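Local structure of beta-Ala-His dipeptidase (Homo sapiens, 3DLJ) at residues Pro87-Asp99 / Leu165-Glu177. The protein hydrolyses Xaa-His dipeptides, above all carnosine and anserine, as a secreted homodimeric metallopeptidase of the M20 family that binds two zinc ions per subunit. Numbering follows the deposited sequence.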
ATOM      1  N   PRO A  87     -20.310   4.017 -10.286  1.00 46.40           N
ATOM      2  CA  PRO A  87     -20.671   3.439  -8.983  1.00 45.53           C
ATOM      3  C   PRO A  87     -19.433   2.996  -8.218  1.00 44.20           C
ATOM      4  O   PRO A  87     -18.503   2.469  -8.821  1.00 44.01           O
ATOM      5  CB  PRO A  87     -21.510   2.212  -9.348  1.00 45.10           C
ATOM      6  CG  PRO A  87     -21.837   2.361 -10.775  1.00 46.11           C
ATOM      7  CD  PRO A  87     -20.774   3.176 -11.400  1.00 46.69           C
ATOM      8  N   ILE A  88     -19.424   3.229  -6.910  1.00 43.26           N
ATOM      9  CA  ILE A  88     -18.385   2.695  -6.026  1.00 42.45           C
ATOM     10  C   ILE A  88     -18.808   1.280  -5.624  1.00 41.92           C
ATOM     11  O   ILE A  88     -20.008   1.046  -5.380  1.00 42.20           O
ATOM     12  CB  ILE A  88     -18.199   3.582  -4.771  1.00 42.28           C
ATOM     13  CG1 ILE A  88     -17.782   5.003  -5.171  1.00 43.16           C
ATOM     14  CG2 ILE A  88     -17.169   3.016  -3.818  1.00 40.91           C
ATOM     15  CD1 ILE A  88     -18.280   6.067  -4.178  1.00 42.66           C
ATOM     16  N   PRO A  89     -17.847   0.318  -5.613  1.00 40.92           N
ATOM     17  CA  PRO A  89     -18.077  -1.031  -5.085  1.00 39.94           C
ATOM     18  C   PRO A  89     -18.480  -1.041  -3.612  1.00 39.33           C
ATOM     19  O   PRO A  89     -17.966  -0.220  -2.837  1.00 39.42           O
ATOM     20  CB  PRO A  89     -16.708  -1.713  -5.256  1.00 39.57           C
ATOM     21  CG  PRO A  89     -15.746  -0.607  -5.385  1.00 40.51           C
ATOM     22  CD  PRO A  89     -16.491   0.424  -6.182  1.00 40.40           C
ATOM     23  N   PRO A  90     -19.377  -1.976  -3.223  1.00 38.24           N
ATOM     24  CA  PRO A  90     -19.835  -2.026  -1.841  1.00 37.66           C
ATOM     25  C   PRO A  90     -18.699  -2.315  -0.888  1.00 36.97           C
ATOM     26  O   PRO A  90     -17.660  -2.855  -1.293  1.00 37.22           O
ATOM     27  CB  PRO A  90     -20.869  -3.171  -1.832  1.00 37.55           C
ATOM     28  CG  PRO A  90     -20.536  -4.012  -3.006  1.00 38.04           C
ATOM     29  CD  PRO A  90     -20.014  -3.022  -4.044  1.00 38.63           C
ATOM     30  N   VAL A  91     -18.870  -1.905   0.359  1.00 35.92           N
ATOM     31  CA  VAL A  91     -17.916  -2.257   1.377  1.00 35.40           C
ATOM     32  C   VAL A  91     -18.518  -3.454   2.123  1.00 35.49           C
ATOM     33  O   VAL A  91     -19.692  -3.433   2.499  1.00 35.09           O
ATOM     34  CB  VAL A  91     -17.595  -1.083   2.318  1.00 34.96           C
ATOM     35  CG1 VAL A  91     -16.859  -1.584   3.545  1.00 33.90           C
ATOM     36  CG2 VAL A  91     -16.731  -0.027   1.588  1.00 33.26           C
ATOM     37  N   ILE A  92     -17.725  -4.508   2.293  1.00 35.40           N
ATOM     38  CA  ILE A  92     -18.160  -5.611   3.115  1.00 34.90           C
ATOM     39  C   ILE A  92     -17.909  -5.267   4.567  1.00 34.65           C
ATOM     40  O   ILE A  92     -16.794  -4.896   4.940  1.00 34.40           O
ATOM     41  CB  ILE A  92     -17.466  -6.928   2.744  1.00 35.65           C
ATOM     42  CG1 ILE A  92     -17.936  -7.370   1.359  1.00 35.90           C
ATOM     43  CG2 ILE A  92     -17.733  -8.012   3.831  1.00 33.84           C
ATOM     44  CD1 ILE A  92     -17.171  -8.529   0.813  1.00 38.38           C
ATOM     45  N   LEU A  93     -18.976  -5.358   5.362  1.00 34.28           N
ATOM     46  CA  LEU A  93     -18.892  -5.276   6.813  1.00 34.30           C
ATOM     47  C   LEU A  93     -19.423  -6.571   7.401  1.00 34.51           C
ATOM     48  O   LEU A  93     -20.645  -6.759   7.476  1.00 34.56           O
ATOM     49  CB  LEU A  93     -19.700  -4.089   7.339  1.00 33.85           C
ATOM     50  CG  LEU A  93     -19.212  -2.663   7.045  1.00 32.60           C
ATOM     51  CD1 LEU A  93     -20.147  -1.687   7.735  1.00 30.77           C
ATOM     52  CD2 LEU A  93     -17.798  -2.457   7.533  1.00 29.92           C
ATOM     53  N   ALA A  94     -18.508  -7.452   7.818  1.00 34.74           N
ATOM     54  CA  ALA A  94     -18.857  -8.823   8.233  1.00 35.21           C
ATOM     55  C   ALA A  94     -18.437  -9.151   9.665  1.00 35.94           C
ATOM     56  O   ALA A  94     -17.386  -8.701  10.122  1.00 35.75           O
ATOM     57  CB  ALA A  94     -18.250  -9.827   7.262  1.00 35.12           C
ATOM     58  N   GLU A  95     -19.272  -9.919  10.377  1.00 36.88           N
ATOM     59  CA  GLU A  95     -18.941 -10.399  11.725  1.00 37.48           C
ATOM     60  C   GLU A  95     -19.049 -11.925  11.833  1.00 37.27           C
ATOM     61  O   GLU A  95     -20.046 -12.518  11.436  1.00 37.25           O
ATOM     62  CB  GLU A  95     -19.746  -9.661  12.838  1.00 37.28           C
ATOM     63  CG  GLU A  95     -21.091 -10.259  13.279  1.00 38.12           C
ATOM     64  CD  GLU A  95     -21.833  -9.422  14.352  1.00 38.77           C
ATOM     65  OE1 GLU A  95     -22.976  -8.967  14.108  1.00 38.26           O
ATOM     66  OE2 GLU A  95     -21.286  -9.231  15.460  1.00 41.93           O
ATOM     67  N   LEU A  96     -18.004 -12.547  12.373  1.00 37.52           N
ATOM     68  CA  LEU A  96     -17.994 -13.975  12.642  1.00 37.80           C
ATOM     69  C   LEU A  96     -17.917 -14.220  14.153  1.00 37.67           C
ATOM     70  O   LEU A  96     -16.831 -14.212  14.741  1.00 37.81           O
ATOM     71  CB  LEU A  96     -16.823 -14.647  11.917  1.00 37.89           C
ATOM     72  CG  LEU A  96     -16.647 -16.166  12.044  1.00 38.55           C
ATOM     73  CD1 LEU A  96     -17.806 -16.945  11.451  1.00 38.41           C
ATOM     74  CD2 LEU A  96     -15.356 -16.553  11.368  1.00 38.23           C
ATOM     75  N   GLY A  97     -19.079 -14.430  14.767  1.00 37.19           N
ATOM     76  CA  GLY A  97     -19.183 -14.556  16.219  1.00 36.60           C
ATOM     77  C   GLY A  97     -19.430 -13.226  16.923  1.00 36.00           C
ATOM     78  O   GLY A  97     -18.853 -12.191  16.551  1.00 36.29           O
ATOM     79  N   SER A  98     -20.293 -13.272  17.936  1.00 35.10           N
ATOM     80  CA  SER A  98     -20.593 -12.153  18.832  1.00 34.88           C
ATOM     81  C   SER A  98     -20.668 -12.661  20.279  1.00 34.73           C
ATOM     82  O   SER A  98     -21.465 -12.172  21.084  1.00 34.66           O
ATOM     83  CB  SER A  98     -21.932 -11.546  18.451  1.00 34.87           C
ATOM     84  OG  SER A  98     -21.788 -10.760  17.288  1.00 37.29           O
ATOM     85  N   ASP A  99     -19.858 -13.681  20.564  1.00 34.38           N
ATOM     86  CA  ASP A  99     -19.751 -14.313  21.864  1.00 34.13           C
ATOM     87  C   ASP A  99     -19.278 -13.271  22.881  1.00 34.44           C
ATOM     88  O   ASP A  99     -18.177 -12.706  22.731  1.00 33.87           O
ATOM     89  CB  ASP A  99     -18.748 -15.467  21.765  1.00 34.34           C
ATOM     90  CG  ASP A  99     -18.902 -16.500  22.871  1.00 33.70           C
ATOM     91  OD1 ASP A  99     -19.318 -16.139  23.991  1.00 31.32           O
ATOM     92  OD2 ASP A  99     -18.576 -17.682  22.605  1.00 33.61           O
ATOM     93  N   LEU A 165     -13.157 -20.711  17.393  1.00 36.93           N
ATOM     94  CA  LEU A 165     -12.274 -19.575  17.154  1.00 36.41           C
ATOM     95  C   LEU A 165     -12.088 -18.825  18.483  1.00 35.76           C
ATOM     96  O   LEU A 165     -13.064 -18.495  19.154  1.00 36.05           O
ATOM     97  CB  LEU A 165     -12.859 -18.649  16.074  1.00 36.79           C
ATOM     98  CG  LEU A 165     -12.624 -18.994  14.586  1.00 36.97           C
ATOM     99  CD1 LEU A 165     -13.784 -18.540  13.721  1.00 37.48           C
ATOM    100  CD2 LEU A 165     -11.307 -18.441  14.041  1.00 35.61           C
ATOM    101  N   PRO A 166     -10.833 -18.589  18.883  1.00 35.11           N
ATOM    102  CA  PRO A 166     -10.490 -17.941  20.158  1.00 34.89           C
ATOM    103  C   PRO A 166     -11.077 -16.520  20.371  1.00 34.45           C
ATOM    104  O   PRO A 166     -11.352 -16.117  21.513  1.00 33.86           O
ATOM    105  CB  PRO A 166      -8.964 -17.880  20.094  1.00 35.04           C
ATOM    106  CG  PRO A 166      -8.586 -19.034  19.180  1.00 34.85           C
ATOM    107  CD  PRO A 166      -9.627 -18.978  18.127  1.00 35.24           C
ATOM    108  N   VAL A 167     -11.243 -15.775  19.279  1.00 33.63           N
ATOM    109  CA  VAL A 167     -11.801 -14.426  19.315  1.00 32.98           C
ATOM    110  C   VAL A 167     -12.962 -14.326  18.323  1.00 32.80           C
ATOM    111  O   VAL A 167     -13.022 -15.114  17.369  1.00 32.95           O
ATOM    112  CB  VAL A 167     -10.729 -13.356  18.973  1.00 32.98           C
ATOM    113  CG1 VAL A 167      -9.708 -13.231  20.096  1.00 32.68           C
ATOM    114  CG2 VAL A 167     -10.026 -13.667  17.636  1.00 32.38           C
ATOM    115  N   ASN A 168     -13.891 -13.392  18.560  1.00 32.25           N
ATOM    116  CA  ASN A 168     -14.822 -12.973  17.524  1.00 31.62           C
ATOM    117  C   ASN A 168     -14.007 -12.267  16.433  1.00 31.84           C
ATOM    118  O   ASN A 168     -12.961 -11.669  16.703  1.00 31.71           O
ATOM    119  CB  ASN A 168     -15.919 -12.038  18.065  1.00 31.57           C
ATOM    120  CG  ASN A 168     -16.746 -12.658  19.199  1.00 32.11           C
ATOM    121  OD1 ASN A 168     -17.329 -13.740  19.071  1.00 30.23           O
ATOM    122  ND2 ASN A 168     -16.820 -11.941  20.310  1.00 32.44           N
ATOM    123  N   ILE A 169     -14.458 -12.359  15.191  1.00 31.74           N
ATOM    124  CA  ILE A 169     -13.739 -11.740  14.092  1.00 31.61           C
ATOM    125  C   ILE A 169     -14.673 -10.897  13.263  1.00 31.28           C
ATOM    126  O   ILE A 169     -15.741 -11.340  12.832  1.00 30.42           O
ATOM    127  CB  ILE A 169     -13.020 -12.788  13.201  1.00 31.82           C
ATOM    128  CG1 ILE A 169     -11.965 -13.534  14.038  1.00 31.80           C
ATOM    129  CG2 ILE A 169     -12.376 -12.113  11.971  1.00 31.19           C
ATOM    130  CD1 ILE A 169     -11.182 -14.586  13.262  1.00 32.93           C
ATOM    131  N   LYS A 170     -14.251  -9.657  13.074  1.00 31.61           N
ATOM    132  CA  LYS A 170     -14.908  -8.748  12.181  1.00 31.97           C
ATOM    133  C   LYS A 170     -14.039  -8.504  10.938  1.00 32.44           C
ATOM    134  O   LYS A 170     -12.797  -8.555  10.991  1.00 32.03           O
ATOM    135  CB  LYS A 170     -15.290  -7.454  12.918  1.00 32.26           C
ATOM    136  CG  LYS A 170     -16.471  -7.642  13.882  1.00 32.19           C
ATOM    137  CD  LYS A 170     -17.040  -6.342  14.446  1.00 31.47           C
ATOM    138  CE  LYS A 170     -18.456  -6.580  14.971  1.00 33.29           C
ATOM    139  NZ  LYS A 170     -18.967  -5.576  15.979  1.00 31.16           N
ATOM    140  N   PHE A 171     -14.706  -8.289   9.806  1.00 33.22           N
ATOM    141  CA  PHE A 171     -14.009  -7.974   8.555  1.00 33.93           C
ATOM    142  C   PHE A 171     -14.575  -6.684   8.009  1.00 34.27           C
ATOM    143  O   PHE A 171     -15.803  -6.524   7.930  1.00 35.21           O
ATOM    144  CB  PHE A 171     -14.202  -9.075   7.495  1.00 33.78           C
ATOM    145  CG  PHE A 171     -14.040 -10.501   8.010  1.00 33.44           C
ATOM    146  CD1 PHE A 171     -15.042 -11.112   8.771  1.00 32.42           C
ATOM    147  CD2 PHE A 171     -12.921 -11.250   7.659  1.00 34.21           C
ATOM    148  CE1 PHE A 171     -14.920 -12.420   9.203  1.00 33.37           C
ATOM    149  CE2 PHE A 171     -12.787 -12.566   8.085  1.00 35.25           C
ATOM    150  CZ  PHE A 171     -13.779 -13.158   8.866  1.00 34.18           C
ATOM    151  N   ILE A 172     -13.692  -5.756   7.660  1.00 34.87           N
ATOM    152  CA  ILE A 172     -14.060  -4.608   6.805  1.00 34.90           C
ATOM    153  C   ILE A 172     -13.220  -4.629   5.508  1.00 35.18           C
ATOM    154  O   ILE A 172     -12.015  -4.366   5.539  1.00 34.44           O
ATOM    155  CB  ILE A 172     -13.971  -3.235   7.546  1.00 35.29           C
ATOM    156  CG1 ILE A 172     -14.332  -2.080   6.607  1.00 34.70           C
ATOM    157  CG2 ILE A 172     -12.585  -3.008   8.209  1.00 35.29           C
ATOM    158  CD1 ILE A 172     -14.324  -0.728   7.285  1.00 34.95           C
ATOM    159  N   ILE A 173     -13.856  -4.982   4.391  1.00 34.89           N
ATOM    160  CA  ILE A 173     -13.143  -5.111   3.122  1.00 35.52           C
ATOM    161  C   ILE A 173     -13.744  -4.184   2.074  1.00 35.21           C
ATOM    162  O   ILE A 173     -14.950  -4.241   1.789  1.00 35.47           O
ATOM    163  CB  ILE A 173     -13.147  -6.581   2.561  1.00 35.45           C
ATOM    164  CG1 ILE A 173     -12.860  -7.654   3.646  1.00 37.09           C
ATOM    165  CG2 ILE A 173     -12.247  -6.703   1.358  1.00 34.65           C
ATOM    166  CD1 ILE A 173     -11.471  -7.665   4.281  1.00 38.28           C
ATOM    167  N   GLU A 174     -12.894  -3.335   1.498  1.00 35.51           N
ATOM    168  CA  GLU A 174     -13.326  -2.357   0.497  1.00 35.33           C
ATOM    169  C   GLU A 174     -12.784  -2.691  -0.885  1.00 35.71           C
ATOM    170  O   GLU A 174     -11.908  -3.571  -1.041  1.00 35.07           O
ATOM    171  CB  GLU A 174     -12.901  -0.939   0.900  1.00 35.58           C
ATOM    172  CG  GLU A 174     -11.393  -0.677   0.875  1.00 35.21           C
ATOM    173  CD  GLU A 174     -11.050   0.803   0.720  1.00 35.95           C
ATOM    174  OE1 GLU A 174     -11.872   1.557   0.160  1.00 37.44           O
ATOM    175  OE2 GLU A 174      -9.949   1.214   1.146  1.00 37.81           O
ATOM    176  N   GLY A 175     -13.312  -1.980  -1.880  1.00 35.64           N
ATOM    177  CA  GLY A 175     -12.878  -2.136  -3.249  1.00 36.10           C
ATOM    178  C   GLY A 175     -12.341  -0.873  -3.912  1.00 36.54           C
ATOM    179  O   GLY A 175     -12.346  -0.786  -5.142  1.00 36.51           O
ATOM    180  N   MET A 176     -11.880   0.096  -3.125  1.00 36.68           N
ATOM    181  CA  MET A 176     -11.366   1.365  -3.675  1.00 37.81           C
ATOM    182  C   MET A 176     -10.063   1.878  -3.058  1.00 38.06           C
ATOM    183  O   MET A 176      -9.800   3.085  -3.092  1.00 38.76           O
ATOM    184  CB  MET A 176     -12.434   2.482  -3.584  1.00 37.70           C
ATOM    185  CG  MET A 176     -13.682   2.260  -4.420  1.00 39.79           C
ATOM    186  SD  MET A 176     -13.409   2.365  -6.210  1.00 40.07           S
ATOM    187  CE  MET A 176     -13.133   4.136  -6.386  1.00 37.42           C
ATOM    188  N   GLU A 177      -9.243   0.992  -2.494  1.00 38.89           N
ATOM    189  CA  GLU A 177      -8.029   1.420  -1.785  1.00 38.73           C
ATOM    190  C   GLU A 177      -6.997   2.061  -2.704  1.00 39.47           C
ATOM    191  O   GLU A 177      -6.348   3.040  -2.327  1.00 38.91           O
ATOM    192  CB  GLU A 177      -7.415   0.246  -1.040  1.00 39.15           C
ATOM    193  CG  GLU A 177      -6.332   0.604  -0.017  1.00 39.52           C
ATOM    194  CD  GLU A 177      -4.958   0.759  -0.641  1.00 39.57           C
ATOM    195  OE1 GLU A 177      -4.118   1.429  -0.018  1.00 41.16           O
ATOM    196  OE2 GLU A 177      -4.721   0.241  -1.761  1.00 39.05           O
TER
HETATM  197  O   HOH W   1     -15.433   0.018  -1.722  1.00 27.56           O
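Asn168 ND2 is held by two oxygens, Asp99 O across the contact and Thr104 OG1. Its bond to Asp99 O is nearly straight (2.9 Å, 170°) and lies in the amide's own plane, while OD1 of the same Asn168 takes the Asp99 N-H at 2.9 Å along a more bent path. The bonds at ND2 together with the one at OD1 hold the amide against rotation. The amide can reach Asp99 because CG stands anti to the carbonyl carbon (chi1 -58°). With an alanine in place of Asn168, Asp99 N and O would probably lose these partners, and the loop beyond Gly97 would be freer to drift from the strand. The backbones join through the bond from Leu96 N to Ile169 O (2.6 Å), and Ala94-Phe171 and Ile92-Ile173 are further hydrogen-bonded pairs. Strands 91-96 and 168-174 are thus antiparallel neighbours in the mixed sheet of the zinc-binding domain, strand 69-73 flanking the first and 104-110 the second. On the face turned to helix 141-160, Leu96 CB sits at the edge of the Phe171 ring, in its plane, at 4.0 Å from CE1, and Ile169 CG2 lies over one ring face. Leu96 CD2 presses tightly on Leu165 CD1 (3.5 Å). On the opposite face, Leu93 runs alongside Ile172, and Glu95 alongside Lys170; these charges stay beyond salt-bridge range, Glu95 pairing with Arg69 and Lys170 NZ bonding to Phe195 O. Toward the zinc site the strands part: a water bridges Pro89 O and Gly175 N, and Met176 SD packs against Pro89 CD at 3.6 Å, one residue before Glu177, the probable proton acceptor.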